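Local coordinates for protein Hpr(Ser) kinase (Coxiella burnetii, PDB 3TQF) that probably uses ATP to phosphorylate a serine of the phosphocarrier protein HPr and also removes that phosphate, as in other HPr kinase/phosphatases, at residues 5-10 against 49-54; 11-16 against 88-93; 41-46 against 68-73. All coordinates share one frame; numbering follows the deposited sequence.

Contact 1: residues 5-10 against 49-54; sequences QTWHAN and IDLKQE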
ATOM      1  N   GLN A   5     -35.856  -2.999  -3.756  1.00 65.02           N
ATOM      2  CA  GLN A   5     -34.773  -3.935  -4.026  1.00 62.25           C
ATOM      3  C   GLN A   5     -33.485  -3.602  -3.295  1.00 59.02           C
ATOM      4  O   GLN A   5     -32.960  -2.499  -3.424  1.00 57.56           O
ATOM      5  CB  GLN A   5     -34.488  -3.955  -5.528  1.00 61.40           C
ATOM      6  CG  GLN A   5     -35.729  -4.070  -6.400  1.00 64.60           C
ATOM      7  CD  GLN A   5     -36.474  -5.365  -6.188  1.00 67.38           C
ATOM      8  OE1 GLN A   5     -35.897  -6.448  -6.267  1.00 66.99           O
ATOM      9  NE2 GLN A   5     -37.767  -5.261  -5.919  1.00 71.17           N
ATOM     10  N   THR A   6     -32.974  -4.573  -2.544  1.00 58.24           N
ATOM     11  CA  THR A   6     -31.660  -4.471  -1.923  1.00 55.30           C
ATOM     12  C   THR A   6     -30.661  -5.284  -2.731  1.00 52.99           C
ATOM     13  O   THR A   6     -31.044  -6.088  -3.574  1.00 54.03           O
ATOM     14  CB  THR A   6     -31.674  -4.998  -0.481  1.00 56.28           C
ATOM     15  OG1 THR A   6     -32.130  -6.355  -0.476  1.00 58.34           O
ATOM     16  CG2 THR A   6     -32.591  -4.155   0.392  1.00 58.56           C
ATOM     17  N   TRP A   7     -29.378  -5.073  -2.461  1.00 50.18           N
ATOM     18  CA  TRP A   7     -28.307  -5.795  -3.136  1.00 48.16           C
ATOM     19  C   TRP A   7     -27.110  -5.884  -2.198  1.00 46.26           C
ATOM     20  O   TRP A   7     -26.703  -4.879  -1.625  1.00 45.20           O
ATOM     21  CB  TRP A   7     -27.937  -5.063  -4.422  1.00 46.84           C
ATOM     22  CG  TRP A   7     -26.907  -5.738  -5.264  1.00 45.34           C
ATOM     23  CD1 TRP A   7     -25.562  -5.682  -5.098  1.00 43.41           C
ATOM     24  CD2 TRP A   7     -27.136  -6.548  -6.422  1.00 46.27           C
ATOM     25  NE1 TRP A   7     -24.931  -6.415  -6.075  1.00 43.17           N
ATOM     26  CE2 TRP A   7     -25.877  -6.957  -6.901  1.00 45.00           C
ATOM     27  CE3 TRP A   7     -28.281  -6.973  -7.094  1.00 48.46           C
ATOM     28  CZ2 TRP A   7     -25.731  -7.775  -8.019  1.00 45.63           C
ATOM     29  CZ3 TRP A   7     -28.134  -7.782  -8.203  1.00 49.40           C
ATOM     30  CH2 TRP A   7     -26.868  -8.174  -8.654  1.00 47.89           C
ATOM     31  N   HIS A   8     -26.559  -7.083  -2.036  1.00 46.15           N
ATOM     32  CA  HIS A   8     -25.448  -7.297  -1.111  1.00 44.96           C
ATOM     33  C   HIS A   8     -24.104  -7.016  -1.790  1.00 42.38           C
ATOM     34  O   HIS A   8     -23.601  -7.822  -2.565  1.00 42.27           O
ATOM     35  CB  HIS A   8     -25.490  -8.718  -0.529  1.00 46.68           C
ATOM     36  CG  HIS A   8     -24.338  -9.034   0.374  1.00 46.14           C
ATOM     37  ND1 HIS A   8     -23.742  -8.087   1.175  1.00 45.39           N
ATOM     38  CD2 HIS A   8     -23.673 -10.189   0.601  1.00 47.11           C
ATOM     39  CE1 HIS A   8     -22.753  -8.645   1.851  1.00 45.55           C
ATOM     40  NE2 HIS A   8     -22.693  -9.920   1.523  1.00 46.32           N
ATOM     41  N   ALA A   9     -23.530  -5.860  -1.484  1.00 40.66           N
ATOM     42  CA  ALA A   9     -22.237  -5.469  -2.031  1.00 38.61           C
ATOM     43  C   ALA A   9     -21.799  -4.134  -1.438  1.00 37.49           C
ATOM     44  O   ALA A   9     -22.575  -3.472  -0.749  1.00 38.32           O
ATOM     45  CB  ALA A   9     -22.314  -5.367  -3.554  1.00 38.12           C
ATOM     46  N   ASN A  10     -20.553  -3.753  -1.697  1.00 35.79           N
ATOM     47  CA  ASN A  10     -20.094  -2.401  -1.404  1.00 34.99           C
ATOM     48  C   ASN A  10     -20.239  -1.581  -2.673  1.00 34.35           C
ATOM     49  O   ASN A  10     -20.063  -2.104  -3.767  1.00 34.08           O
ATOM     50  CB  ASN A  10     -18.642  -2.393  -0.931  1.00 34.17           C
ATOM     51  CG  ASN A  10     -18.426  -3.233   0.315  1.00 35.00           C
ATOM     52  OD1 ASN A  10     -19.366  -3.543   1.041  1.00 36.83           O
ATOM     53  ND2 ASN A  10     -17.178  -3.612   0.560  1.00 35.08           N
ATOM     54  N   ILE A  49     -27.062  -2.247  -0.451  1.00 48.02           N
ATOM     55  CA  ILE A  49     -27.393  -1.124  -1.325  1.00 47.73           C
ATOM     56  C   ILE A  49     -28.859  -1.175  -1.736  1.00 49.90           C
ATOM     57  O   ILE A  49     -29.345  -2.224  -2.149  1.00 50.69           O
ATOM     58  CB  ILE A  49     -26.585  -1.177  -2.636  1.00 45.83           C
ATOM     59  CG1 ILE A  49     -25.116  -1.457  -2.373  1.00 44.12           C
ATOM     60  CG2 ILE A  49     -26.700   0.124  -3.396  1.00 45.86           C
ATOM     61  CD1 ILE A  49     -24.395  -1.908  -3.603  1.00 43.60           C
ATOM     62  N   ASP A  50     -29.555  -0.046  -1.640  1.00 51.07           N
ATOM     63  CA  ASP A  50     -30.879   0.076  -2.242  1.00 53.42           C
ATOM     64  C   ASP A  50     -30.709   0.388  -3.725  1.00 52.45           C
ATOM     65  O   ASP A  50     -29.890   1.232  -4.091  1.00 50.70           O
ATOM     66  CB  ASP A  50     -31.704   1.178  -1.570  1.00 55.78           C
ATOM     67  CG  ASP A  50     -32.031   0.871  -0.118  1.00 57.64           C
ATOM     68  OD1 ASP A  50     -31.559  -0.157   0.416  1.00 57.79           O
ATOM     69  OD2 ASP A  50     -32.765   1.669   0.495  1.00 60.35           O
ATOM     70  N   LEU A  51     -31.474  -0.304  -4.568  1.00 53.56           N
ATOM     71  CA  LEU A  51     -31.425  -0.117  -6.013  1.00 53.25           C
ATOM     72  C   LEU A  51     -32.778   0.351  -6.537  1.00 56.32           C
ATOM     73  O   LEU A  51     -33.819   0.009  -5.977  1.00 58.69           O
ATOM     74  CB  LEU A  51     -31.042  -1.427  -6.707  1.00 52.44           C
ATOM     75  CG  LEU A  51     -29.666  -2.038  -6.419  1.00 49.87           C
ATOM     76  CD1 LEU A  51     -29.551  -3.371  -7.135  1.00 50.06           C
ATOM     77  CD2 LEU A  51     -28.527  -1.118  -6.835  1.00 47.63           C
ATOM     78  N   LYS A  52     -32.760   1.128  -7.618  1.00 56.57           N
ATOM     79  CA  LYS A  52     -33.989   1.553  -8.289  1.00 59.76           C
ATOM     80  C   LYS A  52     -33.717   1.992  -9.727  1.00 59.54           C
ATOM     81  O   LYS A  52     -32.579   2.287 -10.087  1.00 56.97           O
ATOM     82  CB  LYS A  52     -34.663   2.694  -7.519  1.00 61.85           C
ATOM     83  CG  LYS A  52     -33.823   3.965  -7.428  1.00 61.21           C
ATOM     84  CD  LYS A  52     -34.553   5.084  -6.690  1.00 64.46           C
ATOM     85  CE  LYS A  52     -33.633   6.287  -6.461  1.00 63.61           C
ATOM     86  NZ  LYS A  52     -34.345   7.433  -5.829  1.00 67.01           N
ATOM     87  N   GLN A  53     -34.773   2.034 -10.536  1.00 62.49           N
ATOM     88  CA  GLN A  53     -34.680   2.501 -11.917  1.00 63.17           C
ATOM     89  C   GLN A  53     -35.327   3.875 -12.082  1.00 65.80           C
ATOM     90  O   GLN A  53     -36.511   4.052 -11.785  1.00 68.89           O
ATOM     91  CB  GLN A  53     -35.331   1.500 -12.871  1.00 64.92           C
ATOM     92  CG  GLN A  53     -34.339   0.583 -13.552  1.00 62.94           C
ATOM     93  CD  GLN A  53     -35.010  -0.448 -14.434  1.00 65.55           C
ATOM     94  OE1 GLN A  53     -35.987  -0.156 -15.128  1.00 68.71           O
ATOM     95  NE2 GLN A  53     -34.484  -1.667 -14.414  1.00 64.69           N
ATOM     96  N   GLU A  54     -34.541   4.841 -12.556  1.00 64.94           N
ATOM     97  CA  GLU A  54     -35.033   6.196 -12.827  1.00 67.60           C
ATOM     98  C   GLU A  54     -34.424   6.747 -14.117  1.00 67.47           C
ATOM     99  O   GLU A  54     -33.215   6.988 -14.181  1.00 65.12           O
ATOM    100  CB  GLU A  54     -34.693   7.128 -11.663  1.00 67.10           C
ATOM    101  CG  GLU A  54     -35.490   6.855 -10.397  1.00 68.84           C
ATOM    102  CD  GLU A  54     -35.289   7.921  -9.326  1.00 69.68           C
ATOM    103  OE1 GLU A  54     -34.140   8.389  -9.150  1.00 67.39           O
ATOM    104  OE2 GLU A  54     -36.282   8.283  -8.656  1.00 72.76           O
TER
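Trp7 and Ile49 are a hydrogen-bonded pair of antiparallel strands, strand 5-8 against strand 48-53, in the mixed sheet of the HPr kinase C-terminal domain. The segment axes make an angle of 131° from N to C, well short of fully antiparallel, so the two strands are strongly twisted against each other.

Three backbone bonds join the strands. Ile49 N donates to Trp7 O at 2.9 Å, whereas the return bond from Trp7 N to Ile49 O, also 2.9 Å, is weak because it is bent. The straightest runs from Leu51 N to Gln5 O, 2.9 Å with 167° at the hydrogen. Between these bonds Thr6 and Asp50 form a non-hydrogen-bonded pair, whose side chains meet loosely, Thr6 CG2 to Asp50 OD1 at 4.1 Å.

On the face that bears Trp7, Ile49 and Leu51 the contacts are apolar. Trp7 holds CG anti to its own backbone N (chi1 -176°), and its indole turns an oblique aspect to both Leu51 and Ile49. Leu51 CD1 touches Trp7 CB at 3.6 Å and Trp7 CE3 at 3.8 Å. Leu20 of strand 17-23 and Ile123 of strand 117-123 add to the packing around the indole. Ile49 meets the pyrrole side, its CD1 being 4.2 Å from Trp7 CD1. The same Ile49 CD1 reaches the methyl carbon of Ala9, CB, at 4.0 Å.

Contact 2: residues 11-16 against 88-93; sequences FLVIDK and AVVNQH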
ATOM      1  N   PHE A  11     -20.562  -0.299  -2.525  1.00 34.44           N
ATOM      2  CA  PHE A  11     -20.799   0.573  -3.667  1.00 34.14           C
ATOM      3  C   PHE A  11     -19.971   1.835  -3.521  1.00 33.67           C
ATOM      4  O   PHE A  11     -20.152   2.597  -2.578  1.00 34.14           O
ATOM      5  CB  PHE A  11     -22.293   0.905  -3.771  1.00 35.72           C
ATOM      6  CG  PHE A  11     -22.702   1.541  -5.073  1.00 35.46           C
ATOM      7  CD1 PHE A  11     -22.176   1.115  -6.281  1.00 34.79           C
ATOM      8  CD2 PHE A  11     -23.654   2.542  -5.088  1.00 37.25           C
ATOM      9  CE1 PHE A  11     -22.570   1.697  -7.476  1.00 35.66           C
ATOM     10  CE2 PHE A  11     -24.059   3.131  -6.279  1.00 38.22           C
ATOM     11  CZ  PHE A  11     -23.514   2.707  -7.475  1.00 37.37           C
ATOM     12  N   LEU A  12     -19.050   2.032  -4.460  1.00 32.94           N
ATOM     13  CA  LEU A  12     -18.129   3.161  -4.439  1.00 32.81           C
ATOM     14  C   LEU A  12     -18.207   3.902  -5.769  1.00 33.22           C
ATOM     15  O   LEU A  12     -18.533   3.306  -6.798  1.00 32.95           O
ATOM     16  CB  LEU A  12     -16.700   2.662  -4.219  1.00 31.78           C
ATOM     17  CG  LEU A  12     -16.463   1.781  -2.988  1.00 31.75           C
ATOM     18  CD1 LEU A  12     -15.400   0.749  -3.255  1.00 31.05           C
ATOM     19  CD2 LEU A  12     -16.096   2.634  -1.784  1.00 32.98           C
ATOM     20  N   VAL A  13     -17.915   5.200  -5.745  1.00 33.98           N
ATOM     21  CA  VAL A  13     -17.716   5.948  -6.974  1.00 34.50           C
ATOM     22  C   VAL A  13     -16.212   6.025  -7.217  1.00 33.98           C
ATOM     23  O   VAL A  13     -15.472   6.534  -6.370  1.00 34.13           O
ATOM     24  CB  VAL A  13     -18.328   7.355  -6.904  1.00 36.21           C
ATOM     25  CG1 VAL A  13     -18.098   8.100  -8.215  1.00 36.73           C
ATOM     26  CG2 VAL A  13     -19.818   7.267  -6.597  1.00 36.87           C
ATOM     27  N   ILE A  14     -15.773   5.485  -8.356  1.00 33.51           N
ATOM     28  CA  ILE A  14     -14.368   5.448  -8.735  1.00 33.23           C
ATOM     29  C   ILE A  14     -14.210   5.951 -10.159  1.00 34.31           C
ATOM     30  O   ILE A  14     -14.720   5.340 -11.094  1.00 34.18           O
ATOM     31  CB  ILE A  14     -13.804   4.024  -8.693  1.00 32.22           C
ATOM     32  CG1 ILE A  14     -14.044   3.377  -7.325  1.00 31.91           C
ATOM     33  CG2 ILE A  14     -12.320   4.044  -9.021  1.00 32.15           C
ATOM     34  CD1 ILE A  14     -13.639   1.901  -7.259  1.00 30.86           C
ATOM     35  N   ASP A  15     -13.497   7.065 -10.317  1.00 35.76           N
ATOM     36  CA  ASP A  15     -13.264   7.683 -11.621  1.00 37.03           C
ATOM     37  C   ASP A  15     -14.582   7.904 -12.361  1.00 37.84           C
ATOM     38  O   ASP A  15     -14.707   7.559 -13.529  1.00 38.56           O
ATOM     39  CB  ASP A  15     -12.302   6.815 -12.449  1.00 36.77           C
ATOM     40  CG  ASP A  15     -11.794   7.520 -13.702  1.00 38.77           C
ATOM     41  OD1 ASP A  15     -11.744   8.769 -13.717  1.00 41.52           O
ATOM     42  OD2 ASP A  15     -11.448   6.819 -14.674  1.00 39.13           O
ATOM     43  N   LYS A  16     -15.562   8.469 -11.659  1.00 38.41           N
ATOM     44  CA  LYS A  16     -16.913   8.730 -12.195  1.00 39.61           C
ATOM     45  C   LYS A  16     -17.796   7.477 -12.356  1.00 38.61           C
ATOM     46  O   LYS A  16     -18.975   7.605 -12.684  1.00 39.64           O
ATOM     47  CB  LYS A  16     -16.863   9.485 -13.535  1.00 41.36           C
ATOM     48  CG  LYS A  16     -16.029  10.767 -13.550  1.00 43.31           C
ATOM     49  CD  LYS A  16     -16.845  12.012 -13.202  1.00 46.60           C
ATOM     50  CE  LYS A  16     -16.498  13.212 -14.105  1.00 49.53           C
ATOM     51  NZ  LYS A  16     -15.031  13.398 -14.318  1.00 49.91           N
ATOM     52  N   ALA A  88     -16.097  12.924   0.633  1.00 46.22           N
ATOM     53  CA  ALA A  88     -15.684  11.514   0.579  1.00 43.48           C
ATOM     54  C   ALA A  88     -16.866  10.539   0.513  1.00 42.41           C
ATOM     55  O   ALA A  88     -16.674   9.350   0.270  1.00 40.11           O
ATOM     56  CB  ALA A  88     -14.808  11.178   1.780  1.00 43.45           C
ATOM     57  N   VAL A  89     -18.078  11.041   0.751  1.00 44.26           N
ATOM     58  CA  VAL A  89     -19.293  10.227   0.681  1.00 43.89           C
ATOM     59  C   VAL A  89     -20.325  10.862  -0.251  1.00 45.13           C
ATOM     60  O   VAL A  89     -20.420  12.084  -0.355  1.00 47.08           O
ATOM     61  CB  VAL A  89     -19.933  10.046   2.072  1.00 45.23           C
ATOM     62  CG1 VAL A  89     -21.108   9.087   1.997  1.00 44.92           C
ATOM     63  CG2 VAL A  89     -18.906   9.544   3.072  1.00 44.70           C
ATOM     64  N   VAL A  90     -21.097  10.009  -0.917  1.00 44.30           N
ATOM     65  CA  VAL A  90     -22.146  10.430  -1.840  1.00 45.60           C
ATOM     66  C   VAL A  90     -23.406   9.631  -1.536  1.00 46.03           C
ATOM     67  O   VAL A  90     -23.321   8.453  -1.194  1.00 44.37           O
ATOM     68  CB  VAL A  90     -21.686  10.225  -3.308  1.00 44.28           C
ATOM     69  CG1 VAL A  90     -22.762   9.569  -4.139  1.00 44.51           C
ATOM     70  CG2 VAL A  90     -21.243  11.555  -3.921  1.00 45.64           C
ATOM     71  N   ASN A  91     -24.571  10.267  -1.643  1.00 48.53           N
ATOM     72  CA  ASN A  91     -25.831   9.603  -1.271  1.00 49.74           C
ATOM     73  C   ASN A  91     -26.391   8.662  -2.347  1.00 48.60           C
ATOM     74  O   ASN A  91     -27.115   7.719  -2.023  1.00 48.98           O
ATOM     75  CB  ASN A  91     -26.895  10.611  -0.800  1.00 53.29           C
ATOM     76  CG  ASN A  91     -27.360  11.556  -1.899  1.00 55.71           C
ATOM     77  OD1 ASN A  91     -26.792  11.600  -2.991  1.00 55.41           O
ATOM     78  ND2 ASN A  91     -28.404  12.325  -1.605  1.00 59.45           N
ATOM     79  N   GLN A  92     -26.059   8.913  -3.611  1.00 47.54           N
ATOM     80  CA  GLN A  92     -26.429   8.004  -4.695  1.00 46.54           C
ATOM     81  C   GLN A  92     -25.553   8.177  -5.935  1.00 44.85           C
ATOM     82  O   GLN A  92     -24.824   9.157  -6.064  1.00 44.95           O
ATOM     83  CB  GLN A  92     -27.907   8.174  -5.072  1.00 49.33           C
ATOM     84  CG  GLN A  92     -28.320   9.588  -5.422  1.00 52.34           C
ATOM     85  CD  GLN A  92     -29.700   9.652  -6.048  1.00 55.64           C
ATOM     86  OE1 GLN A  92     -30.716   9.516  -5.366  1.00 57.96           O
ATOM     87  NE2 GLN A  92     -29.742   9.870  -7.358  1.00 56.56           N
ATOM     88  N   HIS A  93     -25.636   7.209  -6.843  1.00 43.41           N
ATOM     89  CA  HIS A  93     -24.888   7.244  -8.092  1.00 42.07           C
ATOM     90  C   HIS A  93     -25.356   6.105  -8.992  1.00 41.65           C
ATOM     91  O   HIS A  93     -25.855   5.093  -8.508  1.00 41.29           O
ATOM     92  CB  HIS A  93     -23.387   7.109  -7.816  1.00 39.92           C
ATOM     93  CG  HIS A  93     -22.518   7.520  -8.963  1.00 39.29           C
ATOM     94  ND1 HIS A  93     -22.195   6.666  -9.995  1.00 37.85           N
ATOM     95  CD2 HIS A  93     -21.895   8.691  -9.234  1.00 39.46           C
ATOM     96  CE1 HIS A  93     -21.419   7.296 -10.857  1.00 37.85           C
ATOM     97  NE2 HIS A  93     -21.219   8.526 -10.417  1.00 38.98           N
TER
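The beta hairpin of strands 10-14 and 17-23 meets the start of strand 92-102 here, chiefly through Val13 and the ring of His93. The backbones are not paired: the nearest CA atoms, those of Val13 and His93, stand 7.4 Å apart, and no hydrogen bond joins the two segments.

Val13 carries the apolar part. Its side chain runs at about a right angle to that of His93 and lays CG2 over one face of the imidazole, a CH-pi contact 3.9 Å from the ring centroid and 28° off the normal. Val13 CG1 also lies over the ring but is displaced toward its rim, 3.8 Å from His93 NE2. A chi1 of -163° sets His93 CG opposite the backbone N and beside the carbonyl carbon, and the ring extends toward Val13.

Asp15 and Lys16 form the two-residue turn of that hairpin, and both have positive phi. Lys16 O comes to the edge of the imidazole, near its plane, 3.1 Å from His93 CE1. The distance from Lys16 O to His93 NE2 is 3.3 Å, but the angle is too poor for a hydrogen bond.

A second edge contact lies at the other end of the segment. His93 O sits in the plane of the Phe11 ring, 3.5 Å from Phe11 CE2 and equally 3.5 Å from Phe11 CZ. Phe11 also packs on Leu20 of strand 17-23 and Val44 of strand 42-45.

Contact 3: residues 41-46 against 68-73; sequences HQLVCD and GYILIT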
ATOM      1  N   HIS A  41     -11.266   8.541  -3.802  1.00 35.65           N
ATOM      2  CA  HIS A  41     -12.535   8.072  -4.348  1.00 35.08           C
ATOM      3  C   HIS A  41     -13.621   8.227  -3.293  1.00 35.83           C
ATOM      4  O   HIS A  41     -13.362   8.777  -2.222  1.00 37.17           O
ATOM      5  CB  HIS A  41     -12.409   6.626  -4.831  1.00 33.60           C
ATOM      6  CG  HIS A  41     -11.296   6.428  -5.814  1.00 33.41           C
ATOM      7  ND1 HIS A  41     -11.169   7.191  -6.954  1.00 33.62           N
ATOM      8  CD2 HIS A  41     -10.246   5.576  -5.813  1.00 32.64           C
ATOM      9  CE1 HIS A  41     -10.094   6.812  -7.618  1.00 33.46           C
ATOM     10  NE2 HIS A  41      -9.516   5.834  -6.947  1.00 33.05           N
ATOM     11  N   GLN A  42     -14.832   7.766  -3.591  1.00 35.54           N
ATOM     12  CA  GLN A  42     -15.980   8.048  -2.739  1.00 36.60           C
ATOM     13  C   GLN A  42     -16.759   6.799  -2.359  1.00 36.03           C
ATOM     14  O   GLN A  42     -16.861   5.851  -3.135  1.00 35.08           O
ATOM     15  CB  GLN A  42     -16.925   9.031  -3.434  1.00 37.95           C
ATOM     16  CG  GLN A  42     -16.342  10.410  -3.646  1.00 39.36           C
ATOM     17  CD  GLN A  42     -17.238  11.293  -4.491  1.00 41.07           C
ATOM     18  OE1 GLN A  42     -17.739  10.870  -5.533  1.00 41.04           O
ATOM     19  NE2 GLN A  42     -17.434  12.530  -4.052  1.00 42.88           N
ATOM     20  N   LEU A  43     -17.324   6.833  -1.156  1.00 37.24           N
ATOM     21  CA  LEU A  43     -18.194   5.778  -0.651  1.00 37.27           C
ATOM     22  C   LEU A  43     -19.646   6.121  -0.959  1.00 38.77           C
ATOM     23  O   LEU A  43     -20.072   7.256  -0.762  1.00 40.41           O
ATOM     24  CB  LEU A  43     -18.013   5.638   0.867  1.00 37.92           C
ATOM     25  CG  LEU A  43     -18.991   4.757   1.648  1.00 38.25           C
ATOM     26  CD1 LEU A  43     -18.908   3.304   1.206  1.00 36.74           C
ATOM     27  CD2 LEU A  43     -18.709   4.887   3.131  1.00 39.37           C
ATOM     28  N   VAL A  44     -20.398   5.144  -1.452  1.00 38.80           N
ATOM     29  CA  VAL A  44     -21.846   5.258  -1.501  1.00 40.57           C
ATOM     30  C   VAL A  44     -22.415   4.455  -0.338  1.00 41.89           C
ATOM     31  O   VAL A  44     -23.169   4.993   0.476  1.00 43.78           O
ATOM     32  CB  VAL A  44     -22.436   4.783  -2.838  1.00 40.15           C
ATOM     33  CG1 VAL A  44     -23.910   5.133  -2.917  1.00 41.87           C
ATOM     34  CG2 VAL A  44     -21.697   5.417  -3.991  1.00 39.07           C
ATOM     35  N   CYS A  45     -22.039   3.180  -0.241  1.00 41.53           N
ATOM     36  CA  CYS A  45     -22.528   2.338   0.848  1.00 43.20           C
ATOM     37  C   CYS A  45     -21.697   1.077   1.106  1.00 42.43           C
ATOM     38  O   CYS A  45     -21.132   0.490   0.184  1.00 41.23           O
ATOM     39  CB  CYS A  45     -23.971   1.926   0.570  1.00 44.78           C
ATOM     40  SG  CYS A  45     -24.925   1.608   2.065  1.00 48.71           S
ATOM     41  N   ASP A  46     -21.649   0.672   2.375  1.00 43.73           N
ATOM     42  CA  ASP A  46     -21.006  -0.567   2.795  1.00 43.65           C
ATOM     43  C   ASP A  46     -22.085  -1.634   2.932  1.00 45.06           C
ATOM     44  O   ASP A  46     -23.236  -1.322   3.253  1.00 46.79           O
ATOM     45  CB  ASP A  46     -20.303  -0.358   4.146  1.00 44.47           C
ATOM     46  CG  ASP A  46     -19.142  -1.332   4.384  1.00 44.60           C
ATOM     47  OD1 ASP A  46     -18.275  -1.486   3.486  1.00 43.44           O
ATOM     48  OD2 ASP A  46     -19.081  -1.917   5.494  1.00 46.65           O
ATOM     49  N   GLY A  68     -22.599   6.707   5.471  1.00 48.76           N
ATOM     50  CA  GLY A  68     -21.345   7.339   5.876  1.00 48.15           C
ATOM     51  C   GLY A  68     -20.444   6.479   6.744  1.00 47.01           C
ATOM     52  O   GLY A  68     -19.313   6.872   7.030  1.00 46.74           O
ATOM     53  N   TYR A  69     -20.928   5.306   7.154  1.00 46.45           N
ATOM     54  CA  TYR A  69     -20.186   4.439   8.066  1.00 45.95           C
ATOM     55  C   TYR A  69     -19.672   3.168   7.391  1.00 43.66           C
ATOM     56  O   TYR A  69     -20.337   2.600   6.526  1.00 42.96           O
ATOM     57  CB  TYR A  69     -21.052   4.074   9.267  1.00 48.12           C
ATOM     58  CG  TYR A  69     -21.399   5.259  10.135  1.00 50.57           C
ATOM     59  CD1 TYR A  69     -20.484   5.764  11.053  1.00 51.41           C
ATOM     60  CD2 TYR A  69     -22.642   5.879  10.040  1.00 52.06           C
ATOM     61  CE1 TYR A  69     -20.799   6.852  11.854  1.00 54.00           C
ATOM     62  CE2 TYR A  69     -22.965   6.964  10.837  1.00 54.61           C
ATOM     63  CZ  TYR A  69     -22.040   7.446  11.740  1.00 55.50           C
ATOM     64  OH  TYR A  69     -22.355   8.523  12.530  1.00 58.82           O
ATOM     65  N   ILE A  70     -18.475   2.747   7.803  1.00 42.79           N
ATOM     66  CA  ILE A  70     -17.821   1.526   7.332  1.00 40.94           C
ATOM     67  C   ILE A  70     -17.392   0.731   8.554  1.00 41.58           C
ATOM     68  O   ILE A  70     -16.929   1.311   9.527  1.00 42.80           O
ATOM     69  CB  ILE A  70     -16.548   1.853   6.511  1.00 39.45           C
ATOM     70  CG1 ILE A  70     -16.911   2.262   5.089  1.00 38.82           C
ATOM     71  CG2 ILE A  70     -15.591   0.665   6.452  1.00 38.58           C
ATOM     72  CD1 ILE A  70     -15.684   2.537   4.214  1.00 38.05           C
ATOM     73  N   LEU A  71     -17.545  -0.586   8.502  1.00 41.12           N
ATOM     74  CA  LEU A  71     -17.058  -1.457   9.565  1.00 42.23           C
ATOM     75  C   LEU A  71     -15.810  -2.196   9.087  1.00 40.90           C
ATOM     76  O   LEU A  71     -15.814  -2.808   8.015  1.00 39.74           O
ATOM     77  CB  LEU A  71     -18.140  -2.456   9.977  1.00 43.66           C
ATOM     78  CG  LEU A  71     -17.755  -3.493  11.039  1.00 45.72           C
ATOM     79  CD1 LEU A  71     -17.469  -2.826  12.380  1.00 47.96           C
ATOM     80  CD2 LEU A  71     -18.850  -4.539  11.189  1.00 47.33           C
ATOM     81  N   ILE A  72     -14.745  -2.125   9.881  1.00 41.33           N
ATOM     82  CA  ILE A  72     -13.512  -2.857   9.614  1.00 40.57           C
ATOM     83  C   ILE A  72     -13.087  -3.543  10.901  1.00 42.47           C
ATOM     84  O   ILE A  72     -12.862  -2.880  11.912  1.00 43.80           O
ATOM     85  CB  ILE A  72     -12.388  -1.923   9.134  1.00 39.65           C
ATOM     86  CG1 ILE A  72     -12.737  -1.327   7.766  1.00 37.82           C
ATOM     87  CG2 ILE A  72     -11.066  -2.670   9.054  1.00 39.73           C
ATOM     88  CD1 ILE A  72     -11.655  -0.430   7.200  1.00 36.94           C
ATOM     89  N   THR A  73     -12.990  -4.869  10.869  1.00 42.75           N
ATOM     90  CA  THR A  73     -12.688  -5.626  12.075  1.00 44.97           C
ATOM     91  C   THR A  73     -11.304  -5.250  12.581  1.00 45.18           C
ATOM     92  O   THR A  73     -10.343  -5.215  11.822  1.00 44.14           O
ATOM     93  CB  THR A  73     -12.781  -7.147  11.839  1.00 45.86           C
ATOM     94  OG1 THR A  73     -11.928  -7.517  10.751  1.00 45.11           O
ATOM     95  CG2 THR A  73     -14.228  -7.554  11.517  1.00 46.12           C
TER
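Leu43 and Asp46 reach from strand 42-45 and its C-terminal end toward residues 68-71, leading into and along strand 69-72, without any hydrogen bond between the segments. Gly68 comes first, its C 4.3 Å from Leu43 CD2. The side chain of Tyr69 points away from segment 41-46 and packs on Ile77 and Asp79 of strand 76-79; its backbone O lies 3.8 Å from Asp46 CB.

Ile70 makes the apolar contact: its CG1 lies 3.7 Å from Leu43 CD2, and its CD1 is 4.0 Å from the same methyl. The Leu43 and Ile70 side chains run alongside each other, in opposite senses. A chi1 of 170°, which puts Leu43 CG trans to the amide nitrogen, helps carry CD2 to Ile70. Asp46 flanks Ile70 with its carboxylate, OD2 being 4.1 Å from Ile70 CA. At Leu71 the same OD2 approaches the backbone N at 3.6 Å, a proximity and not a bond, while the Leu71 side chain packs on Pro113 of the second subunit, another copy of this protein.

Just before Asp46, Val44 and Cys45 together lie opposite Phe11, a classic beta bulge, and Cys45 is in a disulfide with Cys62. Asp46 OD1 and Leu71 O each have a weak hydrogen bond with Ser30 OG, which places the contact beside what is probably the Walker A P-loop of an ATP site.

Overall arrangement
From the N terminus, strand 5-8 enters contact 1, closed when strand 48-53 returns to it. The chain goes straight on into strand 10-14 and contact 2, whose partner comes much later, at the start of strand 92-102. Contact 1 crosses both others, since 11-16 and 41-46 fall between its segments while 88-93 and 68-73 follow them. Contact 3 falls wholly within the span of contact 2. Strands 10-14 and 42-45 are sheet neighbours, with probable hydrogen bonds between Phe11 O and Val44 N and between Phe11 N and Cys45 O. Ile49 CD1 lies 3.5 Å from Phe11 CB, joining contacts 1 and 2. Contact 3 links the main sheet to the small two-stranded one.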